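Local coordinates for protein cellulose hydrolase (Bacillus licheniformis, PDB 4YZT) that hydrolyses internal beta-1,4-glucosidic bonds of cellulose as a tri-modular family 5 endoglucanase, and binds cellotetraose, at residues A[309-312]-A[317-320]; A[228-233]-A[284-289]; A[124-129]-A[168-173]; A[180-183]-A[188-191]; A[449-454]-A[493-498]. All blocks are in the same frame, centred on the assembly; numbering follows the deposited sequence.

Contact 1: residues A[309-312]-A[317-320]; sequences DQFD and QWRD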
# COMPACT_ATOMS: atom_id res chain seq x y z
N ASP A 309 7.43 -0.91 -1.55
CA ASP A 309 6.48 -1.93 -1.11
C ASP A 309 6.03 -2.87 -2.23
O ASP A 309 5.75 -4.03 -1.95
CB ASP A 309 5.22 -1.29 -0.49
CG ASP A 309 5.47 -0.67 0.87
OD1 ASP A 309 6.45 -1.09 1.53
OD2 ASP A 309 4.73 0.25 1.29
N GLN A 310 6.00 -2.41 -3.48
CA GLN A 310 5.54 -3.29 -4.56
C GLN A 310 6.53 -3.35 -5.71
O GLN A 310 7.41 -4.20 -5.71
CB GLN A 310 4.16 -2.83 -5.06
CG GLN A 310 3.10 -2.61 -3.96
CD GLN A 310 2.79 -3.85 -3.14
OE1 GLN A 310 3.18 -4.97 -3.49
NE2 GLN A 310 2.09 -3.66 -2.02
N PHE A 311 6.40 -2.46 -6.69
CA PHE A 311 7.27 -2.54 -7.87
C PHE A 311 8.70 -2.03 -7.61
O PHE A 311 8.91 -0.88 -7.21
CB PHE A 311 6.66 -1.76 -9.03
CG PHE A 311 7.44 -1.88 -10.31
CD1 PHE A 311 7.58 -3.12 -10.92
CD2 PHE A 311 8.04 -0.77 -10.89
CE1 PHE A 311 8.31 -3.26 -12.10
CE2 PHE A 311 8.76 -0.90 -12.07
CZ PHE A 311 8.90 -2.14 -12.67
N ASP A 312 9.68 -2.89 -7.87
CA ASP A 312 11.09 -2.52 -7.76
C ASP A 312 11.54 -1.92 -9.09
O ASP A 312 11.81 -2.65 -10.04
CB ASP A 312 11.95 -3.75 -7.40
CG ASP A 312 13.44 -3.41 -7.17
OD1 ASP A 312 13.96 -2.42 -7.73
OD2 ASP A 312 14.10 -4.18 -6.45
N GLN A 317 11.07 -5.32 -11.65
CA GLN A 317 10.31 -6.50 -11.29
C GLN A 317 9.44 -6.21 -10.07
O GLN A 317 9.76 -5.33 -9.28
CB GLN A 317 11.24 -7.69 -11.00
CG GLN A 317 11.95 -8.22 -12.23
CD GLN A 317 13.09 -9.16 -11.90
OE1 GLN A 317 13.41 -9.36 -10.73
NE2 GLN A 317 13.70 -9.75 -12.92
N TRP A 318 8.35 -6.94 -9.93
CA TRP A 318 7.48 -6.78 -8.77
C TRP A 318 7.95 -7.65 -7.61
O TRP A 318 8.26 -8.82 -7.81
CB TRP A 318 6.04 -7.13 -9.16
CG TRP A 318 5.51 -6.16 -10.17
CD1 TRP A 318 5.73 -6.18 -11.51
CD2 TRP A 318 4.71 -5.01 -9.90
NE1 TRP A 318 5.10 -5.12 -12.11
CE2 TRP A 318 4.46 -4.39 -11.14
CE3 TRP A 318 4.18 -4.45 -8.73
CZ2 TRP A 318 3.69 -3.23 -11.25
CZ3 TRP A 318 3.41 -3.30 -8.85
CH2 TRP A 318 3.18 -2.70 -10.10
N ARG A 319 8.02 -7.08 -6.40
CA ARG A 319 8.52 -7.81 -5.24
C ARG A 319 7.58 -8.95 -4.83
O ARG A 319 7.99 -9.95 -4.24
CB ARG A 319 8.73 -6.86 -4.05
CG ARG A 319 9.88 -5.87 -4.25
CD ARG A 319 9.97 -4.89 -3.09
NE ARG A 319 11.07 -3.93 -3.26
CZ ARG A 319 10.93 -2.75 -3.86
NH1 ARG A 319 9.75 -2.36 -4.34
NH2 ARG A 319 11.98 -1.94 -3.97
N ASP A 320 6.30 -8.77 -5.13
CA ASP A 320 5.28 -9.80 -4.92
C ASP A 320 4.45 -9.86 -6.20
O ASP A 320 3.52 -9.09 -6.37
CB ASP A 320 4.41 -9.47 -3.71
CG ASP A 320 3.36 -10.54 -3.40
OD1 ASP A 320 3.16 -11.44 -4.25
OD2 ASP A 320 2.75 -10.48 -2.32
O HOH W 1 4.33 -6.45 -5.74

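Contact 2: residues A[228-233]-A[284-289]; sequences WDYVSN and WLYHDT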
# COMPACT_ATOMS: atom_id res chain seq x y z
N TRP A 228 -5.83 0.39 9.90
CA TRP A 228 -4.50 0.99 9.85
C TRP A 228 -3.42 0.08 10.45
O TRP A 228 -2.32 -0.02 9.90
CB TRP A 228 -4.49 2.32 10.60
CG TRP A 228 -3.14 2.96 10.60
CD1 TRP A 228 -2.27 3.05 11.64
CD2 TRP A 228 -2.52 3.62 9.49
NE1 TRP A 228 -1.13 3.71 11.25
CE2 TRP A 228 -1.25 4.06 9.93
CE3 TRP A 228 -2.90 3.86 8.16
CZ2 TRP A 228 -0.37 4.75 9.09
CZ3 TRP A 228 -2.02 4.54 7.33
CH2 TRP A 228 -0.77 4.98 7.80
N ASP A 229 -3.75 -0.58 11.56
CA ASP A 229 -2.72 -1.37 12.24
C ASP A 229 -2.46 -2.70 11.52
O ASP A 229 -1.38 -3.28 11.69
CB ASP A 229 -3.07 -1.58 13.73
CG ASP A 229 -4.54 -1.89 13.98
OD1 ASP A 229 -5.41 -1.64 13.12
OD2 ASP A 229 -4.82 -2.41 15.08
N TYR A 230 -3.38 -3.16 10.69
CA TYR A 230 -3.07 -4.31 9.85
C TYR A 230 -2.20 -3.86 8.66
O TYR A 230 -1.15 -4.48 8.40
CB TYR A 230 -4.32 -5.05 9.32
CG TYR A 230 -3.91 -5.91 8.15
CD1 TYR A 230 -3.05 -7.00 8.33
CD2 TYR A 230 -4.29 -5.58 6.84
CE1 TYR A 230 -2.61 -7.77 7.25
CE2 TYR A 230 -3.85 -6.34 5.75
CZ TYR A 230 -3.02 -7.42 5.96
OH TYR A 230 -2.58 -8.17 4.89
N VAL A 231 -2.60 -2.81 7.95
CA VAL A 231 -1.87 -2.46 6.73
C VAL A 231 -0.46 -2.01 7.07
O VAL A 231 0.46 -2.25 6.28
CB VAL A 231 -2.61 -1.37 5.87
CG1 VAL A 231 -3.99 -1.87 5.47
CG2 VAL A 231 -2.70 -0.05 6.58
N SER A 232 -0.27 -1.43 8.25
CA SER A 232 1.05 -0.95 8.68
C SER A 232 1.81 -1.91 9.60
O SER A 232 2.95 -1.61 10.02
CB SER A 232 0.91 0.40 9.40
OG SER A 232 0.30 1.37 8.56
N ASN A 233 1.20 -3.05 9.90
CA ASN A 233 1.71 -3.99 10.91
C ASN A 233 2.07 -3.26 12.20
O ASN A 233 3.23 -3.22 12.62
CB ASN A 233 2.92 -4.79 10.39
CG ASN A 233 3.35 -5.88 11.36
OD1 ASN A 233 2.62 -6.23 12.29
ND2 ASN A 233 4.54 -6.43 11.15
N TRP A 284 -2.73 -11.08 0.16
CA TRP A 284 -3.42 -11.43 -1.09
C TRP A 284 -4.93 -11.30 -0.91
O TRP A 284 -5.62 -10.69 -1.73
CB TRP A 284 -3.03 -12.84 -1.54
CG TRP A 284 -1.57 -12.98 -1.91
CD1 TRP A 284 -0.65 -11.97 -1.98
CD2 TRP A 284 -0.87 -14.19 -2.24
NE1 TRP A 284 0.58 -12.48 -2.35
CE2 TRP A 284 0.47 -13.84 -2.50
CE3 TRP A 284 -1.25 -15.53 -2.35
CZ2 TRP A 284 1.44 -14.79 -2.87
CZ3 TRP A 284 -0.28 -16.48 -2.70
CH2 TRP A 284 1.04 -16.10 -2.95
N LEU A 285 -5.44 -11.87 0.18
CA LEU A 285 -6.87 -11.78 0.51
C LEU A 285 -7.35 -10.33 0.66
O LEU A 285 -8.45 -9.98 0.22
CB LEU A 285 -7.16 -12.57 1.79
CG LEU A 285 -8.63 -12.67 2.21
CD1 LEU A 285 -9.44 -13.40 1.12
CD2 LEU A 285 -8.75 -13.38 3.53
N TYR A 286 -6.56 -9.50 1.32
CA TYR A 286 -6.90 -8.09 1.51
C TYR A 286 -7.03 -7.38 0.17
O TYR A 286 -8.02 -6.68 -0.10
CB TYR A 286 -5.85 -7.40 2.40
CG TYR A 286 -6.18 -5.96 2.72
CD1 TYR A 286 -5.77 -4.93 1.88
CD2 TYR A 286 -6.93 -5.63 3.85
CE1 TYR A 286 -6.08 -3.61 2.16
CE2 TYR A 286 -7.23 -4.31 4.13
CZ TYR A 286 -6.81 -3.32 3.28
OH TYR A 286 -7.12 -2.00 3.56
N HIS A 287 -6.03 -7.55 -0.70
CA HIS A 287 -6.06 -6.84 -1.97
C HIS A 287 -7.20 -7.34 -2.86
O HIS A 287 -7.93 -6.53 -3.45
CB HIS A 287 -4.72 -6.96 -2.68
CG HIS A 287 -3.67 -6.04 -2.13
ND1 HIS A 287 -2.95 -6.33 -0.99
CD2 HIS A 287 -3.23 -4.83 -2.55
CE1 HIS A 287 -2.11 -5.35 -0.74
NE2 HIS A 287 -2.26 -4.42 -1.67
N ASP A 288 -7.39 -8.66 -2.96
CA ASP A 288 -8.47 -9.18 -3.78
C ASP A 288 -9.83 -8.71 -3.28
O ASP A 288 -10.70 -8.33 -4.06
CB ASP A 288 -8.45 -10.71 -3.83
CG ASP A 288 -9.60 -11.27 -4.65
OD1 ASP A 288 -9.54 -11.19 -5.90
OD2 ASP A 288 -10.57 -11.77 -4.05
N THR A 289 -10.00 -8.74 -1.96
CA THR A 289 -11.28 -8.38 -1.37
C THR A 289 -11.57 -6.90 -1.59
O THR A 289 -12.66 -6.54 -2.04
CB THR A 289 -11.33 -8.69 0.14
OG1 THR A 289 -11.07 -10.09 0.34
CG2 THR A 289 -12.68 -8.34 0.73

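Contact 3: residues A[124-129]-A[168-173]; sequences SRMGNS and AYQMNL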
# COMPACT_ATOMS: atom_id res chain seq x y z
N SER A 124 -1.98 24.08 4.94
CA SER A 124 -2.68 23.96 6.23
C SER A 124 -2.62 25.26 7.06
O SER A 124 -3.21 25.35 8.14
CB SER A 124 -2.13 22.78 7.03
OG SER A 124 -0.74 22.95 7.24
N ARG A 125 -1.94 26.27 6.53
CA ARG A 125 -2.01 27.61 7.09
C ARG A 125 -3.36 28.29 6.79
O ARG A 125 -3.62 29.41 7.27
CB ARG A 125 -0.86 28.47 6.54
CG ARG A 125 0.48 28.18 7.19
N MET A 126 -4.20 27.63 5.99
CA MET A 126 -5.54 28.13 5.66
C MET A 126 -6.35 28.57 6.88
O MET A 126 -7.00 29.61 6.85
CB MET A 126 -6.36 27.07 4.90
CG MET A 126 -6.15 27.08 3.40
SD MET A 126 -6.97 28.48 2.61
CE MET A 126 -8.69 28.00 2.76
N GLY A 127 -6.32 27.78 7.95
CA GLY A 127 -7.11 28.11 9.13
C GLY A 127 -6.74 29.45 9.74
O GLY A 127 -7.62 30.26 10.05
N ASN A 128 -5.44 29.67 9.91
CA ASN A 128 -4.89 30.86 10.55
C ASN A 128 -4.74 32.06 9.60
O ASN A 128 -4.79 33.22 10.03
CB ASN A 128 -3.53 30.51 11.16
CG ASN A 128 -2.97 31.63 11.99
OD1 ASN A 128 -2.15 32.42 11.52
ND2 ASN A 128 -3.40 31.71 13.24
N SER A 129 -4.54 31.77 8.32
CA SER A 129 -4.22 32.81 7.35
C SER A 129 -4.88 32.55 6.01
O SER A 129 -4.21 32.39 4.98
CB SER A 129 -2.71 32.90 7.15
OG SER A 129 -2.05 33.09 8.39
N ALA A 168 -14.38 22.50 7.53
CA ALA A 168 -15.08 21.85 6.43
C ALA A 168 -15.61 22.90 5.46
O ALA A 168 -15.66 22.69 4.25
CB ALA A 168 -16.23 21.00 6.96
N TYR A 169 -15.98 24.05 6.01
CA TYR A 169 -16.45 25.17 5.20
C TYR A 169 -15.35 25.69 4.30
O TYR A 169 -15.57 25.99 3.12
CB TYR A 169 -16.96 26.30 6.10
CG TYR A 169 -17.48 27.47 5.33
CD1 TYR A 169 -18.83 27.54 5.01
CD2 TYR A 169 -16.65 28.51 4.93
CE1 TYR A 169 -19.33 28.61 4.30
CE2 TYR A 169 -17.15 29.58 4.22
CZ TYR A 169 -18.49 29.62 3.90
OH TYR A 169 -19.03 30.69 3.20
N GLN A 170 -14.15 25.83 4.86
CA GLN A 170 -13.00 26.30 4.11
C GLN A 170 -12.60 25.32 3.01
O GLN A 170 -12.20 25.72 1.92
CB GLN A 170 -11.82 26.53 5.05
CG GLN A 170 -11.95 27.75 5.93
CD GLN A 170 -10.72 27.94 6.79
OE1 GLN A 170 -10.44 27.11 7.66
NE2 GLN A 170 -9.96 29.00 6.53
N MET A 171 -12.71 24.04 3.33
CA MET A 171 -12.46 22.99 2.35
C MET A 171 -13.41 23.12 1.17
O MET A 171 -13.00 23.05 0.01
CB MET A 171 -12.64 21.61 2.99
CG MET A 171 -12.53 20.49 1.98
SD MET A 171 -10.81 20.02 1.65
CE MET A 171 -10.64 20.42 -0.07
N ASN A 172 -14.68 23.31 1.46
CA ASN A 172 -15.66 23.45 0.39
C ASN A 172 -15.43 24.73 -0.42
O ASN A 172 -15.58 24.73 -1.64
CB ASN A 172 -17.08 23.38 0.97
CG ASN A 172 -17.45 21.97 1.41
OD1 ASN A 172 -17.03 20.97 0.81
ND2 ASN A 172 -18.24 21.88 2.48
N LEU A 173 -15.03 25.81 0.26
CA LEU A 173 -14.65 27.04 -0.42
C LEU A 173 -13.45 26.81 -1.32
O LEU A 173 -13.40 27.30 -2.45
CB LEU A 173 -14.33 28.16 0.59
CG LEU A 173 -13.73 29.45 0.01
CD1 LEU A 173 -14.70 30.11 -0.95
CD2 LEU A 173 -13.32 30.44 1.11

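Contact 4: residues A[180-183]-A[188-191]; sequences NIIR and KNGQ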
# COMPACT_ATOMS: atom_id res chain seq x y z
N ASN A 180 -13.21 26.88 -10.03
CA ASN A 180 -13.58 28.05 -10.84
C ASN A 180 -12.39 28.60 -11.61
O ASN A 180 -12.49 28.97 -12.78
CB ASN A 180 -14.19 29.16 -9.97
CG ASN A 180 -15.63 28.84 -9.55
OD1 ASN A 180 -16.26 27.95 -10.10
ND2 ASN A 180 -16.14 29.58 -8.57
N ILE A 181 -11.24 28.63 -10.95
CA ILE A 181 -10.01 29.03 -11.62
C ILE A 181 -9.69 28.11 -12.80
O ILE A 181 -9.38 28.57 -13.90
CB ILE A 181 -8.84 29.06 -10.62
CG1 ILE A 181 -8.90 30.36 -9.81
CG2 ILE A 181 -7.50 28.91 -11.34
CD1 ILE A 181 -8.12 30.30 -8.55
N ILE A 182 -9.78 26.80 -12.58
CA ILE A 182 -9.53 25.83 -13.64
C ILE A 182 -10.52 26.02 -14.81
O ILE A 182 -10.13 26.13 -15.97
CB ILE A 182 -9.60 24.39 -13.10
CG1 ILE A 182 -8.38 24.13 -12.22
CG2 ILE A 182 -9.65 23.39 -14.25
CD1 ILE A 182 -8.44 22.87 -11.34
N ARG A 183 -11.81 26.08 -14.49
CA ARG A 183 -12.83 26.28 -15.51
C ARG A 183 -12.61 27.58 -16.28
O ARG A 183 -12.76 27.62 -17.50
CB ARG A 183 -14.22 26.27 -14.89
CG ARG A 183 -14.61 24.92 -14.29
CD ARG A 183 -14.57 23.81 -15.34
NE ARG A 183 -15.02 22.54 -14.76
CZ ARG A 183 -14.39 21.38 -14.91
NH1 ARG A 183 -13.29 21.29 -15.65
NH2 ARG A 183 -14.89 20.30 -14.31
N LYS A 188 -10.09 23.06 -23.23
CA LYS A 188 -10.37 21.72 -22.70
C LYS A 188 -10.50 21.70 -21.17
O LYS A 188 -11.09 20.76 -20.62
CB LYS A 188 -9.29 20.73 -23.15
CG LYS A 188 -9.32 20.45 -24.66
CD LYS A 188 -8.29 19.39 -25.08
CE LYS A 188 -8.65 18.00 -24.55
NZ LYS A 188 -9.62 17.27 -25.43
N ASN A 189 -9.98 22.72 -20.48
CA ASN A 189 -10.15 22.81 -19.04
C ASN A 189 -11.61 23.10 -18.68
O ASN A 189 -12.01 22.97 -17.52
CB ASN A 189 -9.24 23.88 -18.44
CG ASN A 189 -7.81 23.40 -18.30
OD1 ASN A 189 -7.52 22.23 -18.50
ND2 ASN A 189 -6.91 24.31 -17.92
N GLY A 190 -12.39 23.49 -19.68
CA GLY A 190 -13.82 23.70 -19.47
C GLY A 190 -14.53 22.40 -19.16
O GLY A 190 -15.52 22.38 -18.42
N GLN A 191 -14.02 21.30 -19.69
CA GLN A 191 -14.66 20.00 -19.50
C GLN A 191 -13.78 18.97 -18.82
O GLN A 191 -14.21 17.83 -18.60
CB GLN A 191 -15.14 19.45 -20.85
CG GLN A 191 -16.17 20.34 -21.54
CD GLN A 191 -17.46 20.43 -20.75
OE1 GLN A 191 -17.95 19.43 -20.22
NE2 GLN A 191 -18.02 21.63 -20.66

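Contact 5: residues A[449-454]-A[493-498]; sequences SGDLKI and DFYEKD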
# COMPACT_ATOMS: atom_id res chain seq x y z
N SER A 449 23.09 5.66 19.91
CA SER A 449 23.35 6.31 18.62
C SER A 449 23.08 5.33 17.49
O SER A 449 23.95 4.54 17.13
CB SER A 449 24.78 6.83 18.55
OG SER A 449 24.96 7.70 17.44
N GLY A 450 21.88 5.38 16.94
CA GLY A 450 21.49 4.46 15.89
C GLY A 450 20.85 3.20 16.42
O GLY A 450 20.73 2.99 17.63
N ASP A 451 20.44 2.33 15.50
CA ASP A 451 19.68 1.14 15.82
C ASP A 451 20.55 0.09 16.47
O ASP A 451 21.78 0.11 16.32
CB ASP A 451 19.01 0.59 14.55
CG ASP A 451 18.20 1.64 13.81
OD1 ASP A 451 17.79 2.63 14.46
OD2 ASP A 451 17.95 1.47 12.58
N LEU A 452 19.92 -0.83 17.20
CA LEU A 452 20.63 -1.99 17.74
C LEU A 452 20.53 -3.15 16.76
O LEU A 452 19.43 -3.60 16.42
CB LEU A 452 20.06 -2.40 19.11
CG LEU A 452 20.62 -3.69 19.75
CD1 LEU A 452 22.08 -3.52 20.19
CD2 LEU A 452 19.76 -4.14 20.93
N LYS A 453 21.68 -3.62 16.30
CA LYS A 453 21.76 -4.79 15.45
C LYS A 453 21.82 -6.06 16.30
O LYS A 453 22.59 -6.13 17.26
CB LYS A 453 22.98 -4.71 14.55
CG LYS A 453 23.15 -5.90 13.60
CD LYS A 453 24.43 -5.76 12.79
CE LYS A 453 24.50 -6.84 11.71
NZ LYS A 453 25.77 -6.78 10.93
N ILE A 454 20.98 -7.03 15.95
CA ILE A 454 20.97 -8.34 16.58
C ILE A 454 21.26 -9.39 15.51
O ILE A 454 20.35 -9.86 14.84
CB ILE A 454 19.61 -8.60 17.27
CG1 ILE A 454 19.34 -7.51 18.32
CG2 ILE A 454 19.60 -9.99 17.90
CD1 ILE A 454 17.86 -7.20 18.55
N ASP A 493 9.67 1.04 14.82
CA ASP A 493 10.24 0.40 16.01
C ASP A 493 11.18 -0.76 15.70
O ASP A 493 12.09 -1.04 16.48
CB ASP A 493 9.13 -0.12 16.93
CG ASP A 493 8.27 0.98 17.50
OD1 ASP A 493 8.78 2.11 17.67
OD2 ASP A 493 7.09 0.70 17.80
N PHE A 494 10.94 -1.49 14.61
CA PHE A 494 11.76 -2.66 14.33
C PHE A 494 11.81 -3.00 12.86
O PHE A 494 10.96 -2.59 12.08
CB PHE A 494 11.25 -3.90 15.11
CG PHE A 494 9.87 -4.38 14.69
CD1 PHE A 494 9.72 -5.21 13.57
CD2 PHE A 494 8.74 -4.01 15.40
CE1 PHE A 494 8.46 -5.65 13.17
CE2 PHE A 494 7.48 -4.46 15.01
CZ PHE A 494 7.34 -5.28 13.90
N TYR A 495 12.82 -3.78 12.49
CA TYR A 495 12.87 -4.33 11.13
C TYR A 495 13.82 -5.51 11.06
O TYR A 495 14.62 -5.76 11.97
CB TYR A 495 13.27 -3.26 10.11
CG TYR A 495 14.60 -2.57 10.36
CD1 TYR A 495 14.72 -1.53 11.28
CD2 TYR A 495 15.74 -2.95 9.65
CE1 TYR A 495 15.95 -0.89 11.49
CE2 TYR A 495 16.98 -2.31 9.87
CZ TYR A 495 17.07 -1.29 10.79
OH TYR A 495 18.28 -0.66 10.99
N GLU A 496 13.67 -6.26 9.96
CA GLU A 496 14.62 -7.29 9.57
C GLU A 496 15.38 -6.82 8.34
O GLU A 496 14.79 -6.24 7.43
CB GLU A 496 13.90 -8.62 9.27
CG GLU A 496 14.82 -9.71 8.73
CD GLU A 496 14.08 -10.98 8.28
OE1 GLU A 496 14.75 -11.86 7.67
OE2 GLU A 496 12.86 -11.11 8.52
N LYS A 497 16.69 -7.04 8.31
CA LYS A 497 17.46 -6.73 7.10
C LYS A 497 18.61 -7.70 6.91
O LYS A 497 19.42 -7.91 7.82
CB LYS A 497 18.00 -5.29 7.14
CG LYS A 497 18.68 -4.88 5.84
CD LYS A 497 19.18 -3.46 5.87
CE LYS A 497 19.83 -3.09 4.54
NZ LYS A 497 18.86 -3.03 3.39
N ASP A 498 18.66 -8.30 5.72
CA ASP A 498 19.70 -9.26 5.38
C ASP A 498 19.89 -10.34 6.46
O ASP A 498 21.02 -10.72 6.79
CB ASP A 498 21.01 -8.52 5.13
CG ASP A 498 20.91 -7.57 3.94
OD1 ASP A 498 20.09 -7.82 3.02
OD2 ASP A 498 21.63 -6.55 3.93

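Contact 1: residues A[309-312]-A[317-320]
Gln317 pairs with Asp312 next to the turn of a short antiparallel beta hairpin. The two form a hydrogen-bonded pair: Asp312 N gives to Gln317 O at 2.8 Å, and Gln317 N gives to Asp312 O at 3.2 Å. Trp318 follows, in a non-hydrogen-bonded pair with Phe311. Its indole is crossed on one face by the Phe311 side chain. Phe311 CB sits 3.6 Å from the centroid of the Trp318 six-membered ring, almost on the ring normal, a CH-pi contact. Further along, Phe311 CD1 comes to 3.4 Å from Trp318 CE2. The Phe311 ring is oblique to the indole, their planes 49° apart. Gln310 CB meets the rim of the same indole near CZ3.

Arg319 N donates to Gln310 O at 3.0 Å in a nearly straight bond, from above the carbonyl plane. The Arg319 chain, extended from CG to NE (chi2 176°), lays its guanidinium flat over Asp312, with CB of Asp312 over its centre. The carboxylate and guanidinium planes are almost parallel and stacked. Asp312 OD2 lies well out of the guanidinium plane, 4.0 Å from Arg319 NH2, so this long salt bridge is one of charge alone. Asp312 OD1 turns instead to Glu315 N. Asp320 N is linked through a water to Gln310 OE1.

The hairpin follows barrel strand 299-303. Phe311 and Trp318 lean on helix 57-66, and Asp320 is the N-cap of helix 321-330.

Contact 2: residues A[228-233]-A[284-289]
Beside the substrate cleft of the TIM barrel, short helix 228-231 meets helix 280-296 through Tyr230, Val231 and Tyr286. The two tyrosines point in opposite senses and pass side by side. CE2 of Tyr230 reaches CD2 of Tyr286 at 3.7 Å. The ring centroids are 5.5 Å apart and the planes lie at 47°, so the rings meet obliquely. In both tyrosines CG is anti to the backbone N (chi1 162° for Tyr230, -176° for Tyr286), which sends the rings into the space between the helices. Val231 brings CG1 to the far end of the Tyr286 ring, 3.9 Å from its CZ.

Helix 228-231 comes just after barrel strand 218-224, and helix 280-296 lies between strands 267-272 and 299-303. The contact thus links the segment after one barrel strand to the outer helix after the next. The Val231 side chain is about 8 Å from a bound glucose unit. The short helix ends in a Schellman motif, with Asn233 at positive phi.

Tyr286 OH is hydrogen-bonded to Ser226 O, which holds the ring by its polar end. Trp240 meets both tyrosine rings, edge-to-face with Tyr286. Met249 of helix 243-261 also packs on Tyr286.

Contact 3: residues A[124-129]-A[168-173]
The backbones come closest at Met126 and Gln170, whose CA atoms are 7.8 Å apart, so the gap between segment 124-129 and helix 168-184 is bridged by side chains. Gln170 does most of this. Its CG lies anti to the carbonyl carbon (chi1 -73°), and the chain is extended beyond CG, which carries the amide across to the turn at Met126 and Gly127. NE2 of Gln170 donates to Met126 O at 3.0 Å. The bond is bent, with an N-H...O angle of 143°. The donor stands well above the carbonyl plane of Met126, not on a lone pair. OE1 of the same amide lies 3.8 Å from Gly127 CA. The amide's orientation is fixed by further partners: OE1 accepts from Ser167 N, and NE2 also donates to Gln130 OE1.

This turn joins helix 118-123 to helix 130-147, while helix 168-184 follows barrel strand 155-158. The contact therefore lies among the outer helices of the TIM barrel, its centre about 29 Å from the centre of the chain. Ser129 stands at the N-cap position of helix 130-147, though its side chain makes no capping bond.

Met126 runs alongside Gln170 in the opposite direction. Its chain bends at chi2 and chi3, and its CE ends 4.1 Å from Gln170 CB. Met126 is buried, and its side chain also touches Met166, Thr133 and Leu134.

Contact 4: residues A[180-183]-A[188-191]
Arg183 NH1 donates to Asn189 O at 2.8 Å, with an N-H...O angle of 152°. The oxygen lies at the edge of the guanidinium, in its plane. Gly190 O lies instead over one face of the group, 3.7 Å from Arg183 NE. The Arg183 chain bends at chi2 (-59°), and this turns the guanidinium back toward the 188-191 backbone. Nearby, CB of Asn189 packs 3.5 Å from Ile182 O, and the CG2 branch of Ile182 comes 4.1 Å from Asn189 O.

More bonds hold these groups in place. Arg183 NE makes a salt bridge to Asp215, and NH1 also donates to Arg192 O. The Asn189 amide is gripped at both ends: ND2 gives to Thr185 OG1 and to Ala145 O, and OD1 accepts from Arg192 NE. Ile182 is buried against Trp141 and Phe157.

Segment 180-183 lies in the last turn of helix 168-184, and segment 188-191 leads on to strand 194-196. The contact closes the helix-to-strand connection, so the arginine ties the helix end to the loop that follows it. Such a return from an outer helix into the next parallel strand is a regular step of the beta-alpha repeat in a TIM barrel.

Contact 5: residues A[449-454]-A[493-498]
Tyr495 OH donates to Asp451 OD2 at 2.7 Å, a short bond that carries this contact. The carboxylate oxygen receives it on its anti lone pair, the one turned away from OD1. The same oxygen lies in the plane of the Tyr495 ring, at its edge, and is 3.3 Å from Tyr495 CE1. The carboxylate and ring planes are 72° apart, and the two side chains cross at about a right angle. The hydroxyl and the adjoining ring edge at CE1 do the touching.

The backbones stay well apart, with the nearest CA atoms, those of Asp451 and Phe494, 8.9 Å from each other. The tyrosine spans the gap because its CG sits between the backbone N and the carbonyl carbon (chi1 57°), from where the ring reaches toward segment 449-454. Asp451 meets it with its CG anti to the carbonyl carbon (chi1 -53°).

Asp451 is held from a second direction, since OD1 accepts from Glu505 N at the start of helix 505-510. The carboxylate thus ties the tyrosine to that helix start, and the helix end would probably help to stabilise its negative charge. Gly450 N is bonded to the Glu505 side chain close by.

Strands 452-457 and 494-497 belong to one antiparallel sheet but are not neighbours in it. Strand 500-503 runs between them, pairing with Leu452 on one side and Tyr495 on the other. Tyr502 of that middle strand stacks on the Tyr495 ring. The bond therefore passes over the intervening strand, near the end where helix 505-510 begins.

How the contacts relate
Along the chain the contacts come in the order 3, 4, 2, 1, 5, each closing before the next opens. Contacts 3 and 4 share helix 168-184, with centres about 22 Å apart, on the outside of the TIM barrel. Contacts 1 and 2 have centres about 16 Å apart and touch: Trp284 NE1 of contact 2 is 3.0 Å from Asp320 OD2 of contact 1, a probable hydrogen bond. Contact 5 lies in the C-terminal beta module, its centre about 50 Å from that of contact 4. It still meets contact 2, where Phe494 CZ packs 4.1 Å from Asn233 ND2. Segment 228-233, near the bound glucan, thus touches the C-terminal module through Asn233.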